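Local coordinates for CELL WALL surface anchor family protein (Streptococcus pneumoniae, PDB 2WW8) that forms the adhesin of the pneumococcal pilus and probably attaches the bacterium to host cells, at residues N300-L303 against F304-Y307; I741-K745 against N746-P750; E844-D848 against K849-T853. All coordinates share one frame; numbering follows the deposited sequence.

Contact 1 (N300-L303 against F304-Y307)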
ATOM      1  N   ASN A 300      56.937 -25.510   7.974  1.00 14.72           N
ATOM      2  CA  ASN A 300      55.585 -25.411   8.488  1.00 15.02           C
ATOM      3  C   ASN A 300      55.345 -26.737   9.224  1.00 16.01           C
ATOM      4  O   ASN A 300      55.336 -27.801   8.590  1.00 15.55           O
ATOM      5  CB  ASN A 300      54.568 -25.210   7.334  1.00 16.38           C
ATOM      6  CG  ASN A 300      53.194 -24.863   7.832  1.00 18.64           C
ATOM      7  OD1 ASN A 300      52.858 -25.216   8.980  1.00 17.78           O
ATOM      8  ND2 ASN A 300      52.389 -24.184   6.979  1.00 11.49           N
ATOM      9  N   ASP A 301      55.169 -26.672  10.547  1.00 15.61           N
ATOM     10  CA  ASP A 301      54.885 -27.863  11.334  1.00 18.11           C
ATOM     11  C   ASP A 301      53.409 -28.268  11.356  1.00 19.77           C
ATOM     12  O   ASP A 301      53.047 -29.189  12.087  1.00 20.47           O
ATOM     13  CB  ASP A 301      55.330 -27.648  12.786  1.00 19.53           C
ATOM     14  CG  ASP A 301      54.718 -26.392  13.405  1.00 25.81           C
ATOM     15  OD1 ASP A 301      54.432 -25.334  12.755  1.00 31.15           O
ATOM     16  OD2 ASP A 301      54.588 -26.445  14.633  1.00 31.96           O
ATOM     17  N   SER A 302      52.547 -27.637  10.566  1.00 20.14           N
ATOM     18  CA  SER A 302      51.121 -27.986  10.599  1.00 20.63           C
ATOM     19  C   SER A 302      50.855 -29.332   9.960  1.00 21.17           C
ATOM     20  O   SER A 302      51.413 -29.671   8.917  1.00 21.69           O
ATOM     21  CB  SER A 302      50.315 -26.895   9.936  1.00 21.10           C
ATOM     22  OG  SER A 302      49.014 -27.376   9.592  1.00 24.71           O
ATOM     23  N   LEU A 303      49.986 -30.151  10.536  1.00 22.42           N
ATOM     24  CA  LEU A 303      49.672 -31.389   9.818  1.00 22.70           C
ATOM     25  C   LEU A 303      48.810 -31.202   8.555  1.00 20.69           C
ATOM     26  O   LEU A 303      48.629 -32.144   7.787  1.00 19.97           O
ATOM     27  CB  LEU A 303      49.018 -32.357  10.777  1.00 26.53           C
ATOM     28  CG  LEU A 303      47.565 -32.109  11.153  1.00 32.21           C
ATOM     29  CD1 LEU A 303      46.727 -33.229  10.414  1.00 37.37           C
ATOM     30  CD2 LEU A 303      47.566 -32.262  12.695  1.00 40.01           C
ATOM     31  N   PHE A 304      48.330 -29.974   8.315  1.00 18.27           N
ATOM     32  CA  PHE A 304      47.488 -29.729   7.145  1.00 16.49           C
ATOM     33  C   PHE A 304      48.317 -29.412   5.913  1.00 15.47           C
ATOM     34  O   PHE A 304      47.782 -29.385   4.807  1.00 14.56           O
ATOM     35  CB  PHE A 304      46.482 -28.615   7.420  1.00 19.61           C
ATOM     36  CG  PHE A 304      45.613 -28.891   8.612  1.00 20.29           C
ATOM     37  CD1 PHE A 304      44.881 -30.076   8.691  1.00 26.56           C
ATOM     38  CD2 PHE A 304      45.589 -27.996   9.669  1.00 20.19           C
ATOM     39  CE1 PHE A 304      44.063 -30.330   9.814  1.00 30.28           C
ATOM     40  CE2 PHE A 304      44.788 -28.249  10.789  1.00 25.75           C
ATOM     41  CZ  PHE A 304      44.028 -29.404  10.876  1.00 17.54           C
ATOM     42  N   TRP A 305      49.618 -29.197   6.116  1.00 13.14           N
ATOM     43  CA  TRP A 305      50.425 -28.729   4.985  1.00 14.45           C
ATOM     44  C   TRP A 305      51.782 -29.407   4.947  1.00 13.21           C
ATOM     45  O   TRP A 305      52.234 -29.842   5.985  1.00 13.84           O
ATOM     46  CB  TRP A 305      50.663 -27.226   5.120  1.00 13.21           C
ATOM     47  CG  TRP A 305      49.371 -26.428   5.229  1.00 15.19           C
ATOM     48  CD1 TRP A 305      48.815 -25.939   6.399  1.00 12.98           C
ATOM     49  CD2 TRP A 305      48.483 -26.042   4.167  1.00 10.96           C
ATOM     50  NE1 TRP A 305      47.636 -25.258   6.113  1.00 11.25           N
ATOM     51  CE2 TRP A 305      47.415 -25.316   4.760  1.00 12.14           C
ATOM     52  CE3 TRP A 305      48.486 -26.218   2.777  1.00 11.27           C
ATOM     53  CZ2 TRP A 305      46.349 -24.778   4.004  1.00 10.62           C
ATOM     54  CZ3 TRP A 305      47.446 -25.684   2.043  1.00  9.43           C
ATOM     55  CH2 TRP A 305      46.392 -24.978   2.661  1.00 11.86           C
ATOM     56  N   ASN A 306      52.420 -29.527   3.787  1.00 15.74           N
ATOM     57  CA  ASN A 306      53.839 -29.982   3.810  1.00 16.11           C
ATOM     58  C   ASN A 306      54.799 -29.020   4.545  1.00 15.68           C
ATOM     59  O   ASN A 306      54.618 -27.777   4.628  1.00 14.59           O
ATOM     60  CB  ASN A 306      54.323 -30.160   2.370  1.00 17.29           C
ATOM     61  CG  ASN A 306      55.505 -31.133   2.271  1.00 25.23           C
ATOM     62  OD1 ASN A 306      55.574 -32.110   3.020  1.00 26.67           O
ATOM     63  ND2 ASN A 306      56.448 -30.859   1.361  1.00 27.88           N
ATOM     64  N   TYR A 307      55.907 -29.559   5.043  1.00 14.65           N
ATOM     65  CA  TYR A 307      56.829 -28.720   5.796  1.00 14.76           C
ATOM     66  C   TYR A 307      57.410 -27.547   4.990  1.00 13.41           C
ATOM     67  O   TYR A 307      57.851 -26.602   5.618  1.00 13.60           O
ATOM     68  CB  TYR A 307      57.950 -29.630   6.345  1.00 15.55           C
ATOM     69  CG  TYR A 307      58.791 -30.199   5.227  1.00 15.82           C
ATOM     70  CD1 TYR A 307      59.809 -29.448   4.655  1.00 18.19           C
ATOM     71  CD2 TYR A 307      58.590 -31.479   4.770  1.00 19.42           C
ATOM     72  CE1 TYR A 307      60.618 -29.976   3.634  1.00 22.90           C
ATOM     73  CE2 TYR A 307      59.371 -32.009   3.724  1.00 24.57           C
ATOM     74  CZ  TYR A 307      60.376 -31.237   3.166  1.00 24.14           C
ATOM     75  OH  TYR A 307      61.168 -31.693   2.134  1.00 31.76           O
TER
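S302 turns its short side chain toward the rings of F304 and W305. Its CB meets the indole of W305 in the plane of the ring, at CD1. Its OG, anti to the backbone N (chi1 162°), accepts from the backbone N of F304 at 3.0 Å, and also lies 3.5 Å from W305 CD1, oblique to the indole. The same OG touches F304 CD2, so one hydroxyl oxygen meets both rings, from directions roughly at right angles. The backbone turns here as a type I beta turn from S302 to W305, whose closing bond from W305 N to S302 O is weak at 3.4 Å. L303 and F304, the corner residues, pack on each other: L303 CG lies over one face of the phenyl ring, 4.3 Å from the F304 centroid and 16° off its normal, a CH-pi contact. Farther back, N300 OD1 takes the backbone N of S302 at 2.9 Å, an Asx turn, while N300 ND2 runs obliquely past W305 CB and CG and bonds to Q309 O. The open end of the loop is joined by the bond from N300 N to Y307 O, 2.8 Å long and bent by 16° from straight at the hydrogen. Beyond the loop, W305 NE1 bonds to G347 O, its ring meets F312 edge-to-face, and Y307 OH reaches E474. Backbone N-H groups of S302 and F304 are thus each satisfied by a side-chain oxygen, which implies that these oxygens, with the N300 to Y307 backbone bond, support a loop whose own turn bond is weak.

Contact 2 (I741-K745 against N746-P750)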
ATOM      1  N   ILE A 741     -83.411   6.564 -31.557  1.00 15.27           N
ATOM      2  CA  ILE A 741     -84.678   7.101 -31.105  1.00 14.19           C
ATOM      3  C   ILE A 741     -85.724   6.650 -32.121  1.00 15.08           C
ATOM      4  O   ILE A 741     -85.626   6.964 -33.329  1.00 13.10           O
ATOM      5  CB  ILE A 741     -84.668   8.619 -30.974  1.00 14.97           C
ATOM      6  CG1 ILE A 741     -83.585   9.063 -29.988  1.00 17.22           C
ATOM      7  CG2 ILE A 741     -86.052   9.113 -30.484  1.00 12.78           C
ATOM      8  CD1 ILE A 741     -82.554   9.958 -30.573  1.00 22.31           C
ATOM      9  N   LYS A 742     -86.702   5.882 -31.623  1.00 16.14           N
ATOM     10  CA  LYS A 742     -87.850   5.471 -32.440  1.00 14.84           C
ATOM     11  C   LYS A 742     -88.810   6.660 -32.586  1.00 15.66           C
ATOM     12  O   LYS A 742     -89.235   7.233 -31.572  1.00 14.93           O
ATOM     13  CB  LYS A 742     -88.623   4.328 -31.771  1.00 15.49           C
ATOM     14  CG  LYS A 742     -89.755   3.795 -32.712  1.00 11.45           C
ATOM     15  CD  LYS A 742     -89.116   2.937 -33.827  1.00 12.04           C
ATOM     16  CE  LYS A 742     -90.146   2.274 -34.752  1.00 16.90           C
ATOM     17  NZ  LYS A 742     -91.072   3.303 -35.301  1.00 15.19           N
ATOM     18  N   VAL A 743     -89.165   7.028 -33.815  1.00 15.31           N
ATOM     19  CA  VAL A 743     -90.005   8.209 -34.033  1.00 13.64           C
ATOM     20  C   VAL A 743     -91.060   8.016 -35.122  1.00 15.00           C
ATOM     21  O   VAL A 743     -90.944   7.150 -36.002  1.00 12.99           O
ATOM     22  CB  VAL A 743     -89.180   9.496 -34.426  1.00 15.53           C
ATOM     23  CG1 VAL A 743     -88.102   9.804 -33.388  1.00 13.90           C
ATOM     24  CG2 VAL A 743     -88.583   9.359 -35.851  1.00 15.03           C
ATOM     25  N   ASN A 744     -92.067   8.886 -35.061  1.00 14.47           N
ATOM     26  CA  ASN A 744     -92.964   9.100 -36.168  1.00 15.55           C
ATOM     27  C   ASN A 744     -92.182   9.634 -37.395  1.00 16.18           C
ATOM     28  O   ASN A 744     -91.461  10.630 -37.253  1.00 13.27           O
ATOM     29  CB  ASN A 744     -94.022  10.104 -35.694  1.00 15.53           C
ATOM     30  CG  ASN A 744     -95.113  10.328 -36.722  1.00 16.85           C
ATOM     31  OD1 ASN A 744     -94.864  10.533 -37.903  1.00 23.12           O
ATOM     32  ND2 ASN A 744     -96.340  10.282 -36.263  1.00 17.57           N
ATOM     33  N   LYS A 745     -92.374   9.002 -38.561  1.00 16.30           N
ATOM     34  CA  LYS A 745     -91.715   9.350 -39.836  1.00 19.57           C
ATOM     35  C   LYS A 745     -92.008  10.815 -40.181  1.00 19.99           C
ATOM     36  O   LYS A 745     -91.109  11.541 -40.532  1.00 21.07           O
ATOM     37  CB  LYS A 745     -92.274   8.503 -41.005  1.00 19.33           C
ATOM     38  CG  LYS A 745     -91.530   8.710 -42.315  1.00 23.06           C
ATOM     39  CD  LYS A 745     -92.274   8.092 -43.485  1.00 34.40           C
ATOM     40  CE  LYS A 745     -91.467   8.055 -44.820  1.00 35.79           C
ATOM     41  NZ  LYS A 745     -90.008   7.884 -44.545  1.00 30.65           N
ATOM     42  N   ASN A 746     -93.260  11.236 -40.043  1.00 20.40           N
ATOM     43  CA  ASN A 746     -93.711  12.577 -40.439  1.00 23.26           C
ATOM     44  C   ASN A 746     -93.335  13.787 -39.585  1.00 23.40           C
ATOM     45  O   ASN A 746     -93.047  14.834 -40.154  1.00 24.55           O
ATOM     46  CB  ASN A 746     -95.221  12.550 -40.700  1.00 22.65           C
ATOM     47  CG  ASN A 746     -95.577  11.528 -41.756  1.00 23.83           C
ATOM     48  OD1 ASN A 746     -94.803  11.273 -42.688  1.00 27.14           O
ATOM     49  ND2 ASN A 746     -96.725  10.911 -41.603  1.00 25.89           N
ATOM     50  N   ASP A 747     -93.330  13.655 -38.259  1.00 23.50           N
ATOM     51  CA  ASP A 747     -93.085  14.804 -37.382  1.00 23.39           C
ATOM     52  C   ASP A 747     -91.907  14.568 -36.449  1.00 22.28           C
ATOM     53  O   ASP A 747     -91.608  15.391 -35.606  1.00 20.22           O
ATOM     54  CB  ASP A 747     -94.338  15.247 -36.609  1.00 23.90           C
ATOM     55  CG  ASP A 747     -94.859  14.181 -35.633  1.00 27.63           C
ATOM     56  OD1 ASP A 747     -94.099  13.275 -35.205  1.00 28.68           O
ATOM     57  OD2 ASP A 747     -96.060  14.261 -35.277  1.00 30.35           O
ATOM     58  N   LYS A 748     -91.259  13.418 -36.607  1.00 22.12           N
ATOM     59  CA  LYS A 748     -90.071  13.056 -35.843  1.00 21.13           C
ATOM     60  C   LYS A 748     -90.284  13.134 -34.347  1.00 20.11           C
ATOM     61  O   LYS A 748     -89.312  13.276 -33.618  1.00 20.81           O
ATOM     62  CB  LYS A 748     -88.835  13.855 -36.305  1.00 22.69           C
ATOM     63  CG  LYS A 748     -88.574  13.818 -37.835  1.00 22.82           C
ATOM     64  CD  LYS A 748     -88.539  12.382 -38.398  1.00 22.33           C
ATOM     65  CE  LYS A 748     -87.813  12.161 -39.751  1.00 24.28           C
ATOM     66  NZ  LYS A 748     -88.493  12.815 -40.929  1.00 30.88           N
ATOM     67  N   LYS A 749     -91.516  12.983 -33.869  1.00 19.30           N
ATOM     68  CA  LYS A 749     -91.736  12.787 -32.427  1.00 20.07           C
ATOM     69  C   LYS A 749     -91.433  11.364 -31.914  1.00 18.99           C
ATOM     70  O   LYS A 749     -91.627  10.402 -32.639  1.00 18.79           O
ATOM     71  CB  LYS A 749     -93.162  13.168 -32.044  1.00 20.19           C
ATOM     72  CG  LYS A 749     -93.307  14.495 -31.344  1.00 23.81           C
ATOM     73  CD  LYS A 749     -93.527  15.697 -32.255  1.00 31.15           C
ATOM     74  CE  LYS A 749     -93.960  16.901 -31.396  1.00 35.18           C
ATOM     75  NZ  LYS A 749     -94.019  18.222 -32.081  1.00 36.22           N
ATOM     76  N   PRO A 750     -90.999  11.234 -30.647  1.00 19.15           N
ATOM     77  CA  PRO A 750     -90.617   9.930 -30.078  1.00 18.28           C
ATOM     78  C   PRO A 750     -91.793   8.996 -29.821  1.00 18.51           C
ATOM     79  O   PRO A 750     -92.881   9.475 -29.468  1.00 18.67           O
ATOM     80  CB  PRO A 750     -89.945  10.314 -28.753  1.00 17.67           C
ATOM     81  CG  PRO A 750     -90.584  11.675 -28.387  1.00 18.12           C
ATOM     82  CD  PRO A 750     -90.721  12.362 -29.721  1.00 17.49           C
TER
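N744 lays its side chain across that of D747 at about a right angle, CB 3.2 Å from D747 OD1, with the amide and carboxylate planes 44° apart. Because N744 CG stands anti to the backbone N (chi1 -175°), OD1 faces the backbone N-H groups of the turn that follows. This oxygen takes the backbone N of N746 at 2.8 Å, in the carbonyl plane, and more weakly that of D747, so two successive N-H groups of the turn share one acceptor. D747 uses its own carboxylate in a similar way three residues later: OD1 is met on the anti side, 32° out of the carboxylate plane, by K749 N at 2.9 Å, forming an Asx turn. The backbone closes the loop with the bond from N744 N to K749 O, 2.9 Å and in the carbonyl plane, and with a weak one from K748 N to N744 O. K748, bent at chi2 and chi4, curls back so that NZ reaches K745 O at 2.9 Å, nearly in line with the C=O bond; its CD passes obliquely by V743 CG2. The ammonium also makes a long, weak ion pair with E844. Where the returning chain comes alongside the strand, V743 and P750 form a single backbone bridge, and I741 CG2 touches P750 CB. The turn thus follows the end of strand 736-744 and leads through the loop to strand 755-761. Strand 736-744 lies between strands 788-794 and 849-854, with V743 packed against Y851 and T853, and K742 NZ joined to N854 CG by a covalent isopeptide link, as in other pilin domains of this fold.

Contact 3 (E844-D848 against K849-T853)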
ATOM      1  N   GLU A 844     -82.456   6.808 -40.169  1.00 17.18           N
ATOM      2  CA  GLU A 844     -81.960   8.129 -40.585  1.00 17.90           C
ATOM      3  C   GLU A 844     -80.949   8.582 -39.530  1.00 17.33           C
ATOM      4  O   GLU A 844     -80.999   8.223 -38.338  1.00 16.36           O
ATOM      5  CB  GLU A 844     -83.062   9.199 -40.817  1.00 17.86           C
ATOM      6  CG  GLU A 844     -84.285   8.822 -41.760  1.00 21.64           C
ATOM      7  CD  GLU A 844     -85.425   9.882 -41.865  1.00 25.77           C
ATOM      8  OE1 GLU A 844     -85.182  11.098 -41.612  1.00 24.48           O
ATOM      9  OE2 GLU A 844     -86.574   9.538 -42.284  1.00 20.15           O
ATOM     10  N   PHE A 845     -80.010   9.375 -40.019  1.00 16.69           N
ATOM     11  CA  PHE A 845     -78.920   9.899 -39.211  1.00 18.54           C
ATOM     12  C   PHE A 845     -79.014  11.421 -39.324  1.00 17.56           C
ATOM     13  O   PHE A 845     -78.705  11.962 -40.392  1.00 15.98           O
ATOM     14  CB  PHE A 845     -77.574   9.478 -39.779  1.00 18.90           C
ATOM     15  CG  PHE A 845     -76.423   9.897 -38.908  1.00 20.58           C
ATOM     16  CD1 PHE A 845     -76.390   9.531 -37.565  1.00 23.71           C
ATOM     17  CD2 PHE A 845     -75.361  10.626 -39.427  1.00 25.00           C
ATOM     18  CE1 PHE A 845     -75.335   9.908 -36.741  1.00 25.38           C
ATOM     19  CE2 PHE A 845     -74.273  11.003 -38.610  1.00 27.18           C
ATOM     20  CZ  PHE A 845     -74.267  10.650 -37.263  1.00 24.07           C
ATOM     21  N   THR A 846     -79.467  12.096 -38.266  1.00 16.42           N
ATOM     22  CA  THR A 846     -79.772  13.527 -38.398  1.00 15.54           C
ATOM     23  C   THR A 846     -79.323  14.277 -37.176  1.00 14.88           C
ATOM     24  O   THR A 846     -79.709  13.928 -36.055  1.00 13.02           O
ATOM     25  CB  THR A 846     -81.288  13.790 -38.492  1.00 15.87           C
ATOM     26  OG1 THR A 846     -81.772  13.108 -39.643  1.00 18.30           O
ATOM     27  CG2 THR A 846     -81.601  15.301 -38.527  1.00 14.57           C
ATOM     28  N   ASN A 847     -78.558  15.329 -37.436  1.00 15.30           N
ATOM     29  CA  ASN A 847     -78.149  16.231 -36.367  1.00 16.69           C
ATOM     30  C   ASN A 847     -77.539  15.356 -35.242  1.00 17.42           C
ATOM     31  O   ASN A 847     -77.983  15.414 -34.099  1.00 15.38           O
ATOM     32  CB  ASN A 847     -79.357  17.086 -35.935  1.00 16.71           C
ATOM     33  CG  ASN A 847     -79.636  18.248 -36.905  1.00 18.40           C
ATOM     34  OD1 ASN A 847     -78.976  18.402 -37.935  1.00 17.53           O
ATOM     35  ND2 ASN A 847     -80.603  19.077 -36.564  1.00 19.73           N
ATOM     36  N   ASP A 848     -76.578  14.509 -35.629  1.00 18.08           N
ATOM     37  CA  ASP A 848     -75.816  13.655 -34.717  1.00 20.05           C
ATOM     38  C   ASP A 848     -76.572  12.491 -34.029  1.00 19.73           C
ATOM     39  O   ASP A 848     -76.034  11.866 -33.122  1.00 20.87           O
ATOM     40  CB  ASP A 848     -75.205  14.578 -33.661  1.00 20.28           C
ATOM     41  CG  ASP A 848     -73.784  14.228 -33.346  1.00 25.58           C
ATOM     42  OD1 ASP A 848     -73.189  13.424 -34.106  1.00 30.38           O
ATOM     43  OD2 ASP A 848     -73.266  14.765 -32.338  1.00 30.15           O
ATOM     44  N   LYS A 849     -77.807  12.182 -34.414  1.00 19.35           N
ATOM     45  CA  LYS A 849     -78.599  11.165 -33.707  1.00 19.23           C
ATOM     46  C   LYS A 849     -79.092  10.096 -34.675  1.00 18.23           C
ATOM     47  O   LYS A 849     -79.323  10.393 -35.835  1.00 18.25           O
ATOM     48  CB  LYS A 849     -79.734  11.761 -32.856  1.00 18.41           C
ATOM     49  CG  LYS A 849     -79.158  12.579 -31.704  1.00 24.39           C
ATOM     50  CD  LYS A 849     -80.256  13.213 -30.868  1.00 31.20           C
ATOM     51  CE  LYS A 849     -79.712  14.357 -30.005  1.00 33.40           C
ATOM     52  NZ  LYS A 849     -78.746  13.936 -28.952  1.00 35.78           N
ATOM     53  N   HIS A 850     -79.198   8.858 -34.212  1.00 16.36           N
ATOM     54  CA  HIS A 850     -79.669   7.754 -35.035  1.00 16.46           C
ATOM     55  C   HIS A 850     -81.170   7.632 -34.742  1.00 15.65           C
ATOM     56  O   HIS A 850     -81.595   7.497 -33.588  1.00 15.17           O
ATOM     57  CB  HIS A 850     -78.947   6.458 -34.608  1.00 16.65           C
ATOM     58  CG  HIS A 850     -77.453   6.515 -34.717  1.00 17.30           C
ATOM     59  ND1 HIS A 850     -76.796   6.575 -35.929  1.00 15.92           N
ATOM     60  CD2 HIS A 850     -76.489   6.503 -33.760  1.00 20.04           C
ATOM     61  CE1 HIS A 850     -75.489   6.586 -35.714  1.00 19.26           C
ATOM     62  NE2 HIS A 850     -75.274   6.557 -34.407  1.00 19.76           N
ATOM     63  N   TYR A 851     -81.962   7.692 -35.795  1.00 14.04           N
ATOM     64  CA  TYR A 851     -83.404   7.651 -35.695  1.00 14.65           C
ATOM     65  C   TYR A 851     -83.867   6.373 -36.383  1.00 15.85           C
ATOM     66  O   TYR A 851     -83.316   5.975 -37.418  1.00 16.74           O
ATOM     67  CB  TYR A 851     -84.006   8.869 -36.421  1.00 14.36           C
ATOM     68  CG  TYR A 851     -83.806  10.145 -35.621  1.00 13.79           C
ATOM     69  CD1 TYR A 851     -84.678  10.471 -34.583  1.00 13.10           C
ATOM     70  CD2 TYR A 851     -82.711  11.004 -35.869  1.00 13.98           C
ATOM     71  CE1 TYR A 851     -84.473  11.631 -33.816  1.00 13.34           C
ATOM     72  CE2 TYR A 851     -82.495  12.167 -35.104  1.00 12.25           C
ATOM     73  CZ  TYR A 851     -83.404  12.473 -34.099  1.00 12.88           C
ATOM     74  OH  TYR A 851     -83.205  13.610 -33.349  1.00 17.66           O
ATOM     75  N   ILE A 852     -84.884   5.737 -35.815  1.00 15.48           N
ATOM     76  CA  ILE A 852     -85.655   4.758 -36.570  1.00 15.75           C
ATOM     77  C   ILE A 852     -87.105   5.215 -36.740  1.00 15.44           C
ATOM     78  O   ILE A 852     -87.810   5.483 -35.764  1.00 15.03           O
ATOM     79  CB  ILE A 852     -85.605   3.368 -35.919  1.00 17.06           C
ATOM     80  CG1 ILE A 852     -84.132   2.929 -35.852  1.00 18.00           C
ATOM     81  CG2 ILE A 852     -86.610   2.376 -36.627  1.00 14.42           C
ATOM     82  CD1 ILE A 852     -83.969   1.767 -34.916  1.00 20.57           C
ATOM     83  N   THR A 853     -87.536   5.314 -37.990  1.00 13.22           N
ATOM     84  CA  THR A 853     -88.878   5.855 -38.239  1.00 13.88           C
ATOM     85  C   THR A 853     -89.962   4.749 -38.369  1.00 14.87           C
ATOM     86  O   THR A 853     -89.688   3.632 -38.852  1.00 14.45           O
ATOM     87  CB  THR A 853     -88.842   6.794 -39.488  1.00 13.55           C
ATOM     88  OG1 THR A 853     -88.498   6.015 -40.639  1.00 14.05           O
ATOM     89  CG2 THR A 853     -87.752   7.880 -39.356  1.00 11.38           C
TER
HETATM   90  O   HOH W   1     -87.044   6.909 -42.737  1.00 17.41           O
HETATM   91  O   HOH W   2     -81.074  15.034 -33.881  1.00 21.24           O
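E844 exchanges two backbone bonds with Y851: its N donates to Y851 O at 3.0 Å and its O receives Y851 N at 2.8 Å. Its side chain, extended beyond CG, crosses T853 at about a right angle, with OE2 3.6 Å from T853 CG2. A water bridges the pair, donating to E844 OE2 and hydrogen-bonded to T853 OG1. F845, in the non-hydrogen-bonded pair with H850, lies beside the imidazole and points the same way. The two rings are near parallel, 30° apart, and slid so far that they barely overlap, centroids 5.0 Å from each other, and F845 CD1 comes 3.4 Å from H850 ND1; that nitrogen is itself hydrogen-bonded to Y843 OH. T846 pairs with K849 through a bond each way between their backbones: T846 N meets K849 O in the carbonyl plane, whereas K849 N stands 62° out of the plane of the T846 carbonyl. The same T846 O meets the edge of the Y851 ring, 3.4 Å from CE2, and T846 CB rests against that atom. A second water donates to T846 O and is hydrogen-bonded to Y851 OH, tying the turn's carbonyl to the phenol. N847 and D848 fill the corner, both with positive phi, as a type I' turn requires. F845 and H850 therefore occupy one face of the ribbon, and E844, T846, K849 and Y851 the other. This is a beta hairpin with a two-residue type I' turn, joining strand 841-846 at the sheet margin to strand 849-854.

Overall arrangement
From the N terminus, contact 1 comes first, closing a loop between strands 298-299 and 311-315. The chain then runs a long way to contact 2, whose centre is about 154 Å from that of contact 1, on the opposite side of the chain's centre. Contact 2 closes the turn leaving strand 736-744, and contact 3 the hairpin of strands 841-846 and 849-854. All three lie in series, none enclosing another. Contacts 2 and 3 have centres about 10 Å apart and meet directly: V743 N and I741 O probably hydrogen-bond to I852, joining strands 736-744 and 849-854, parallel neighbours in one sheet that come from far apart in the chain.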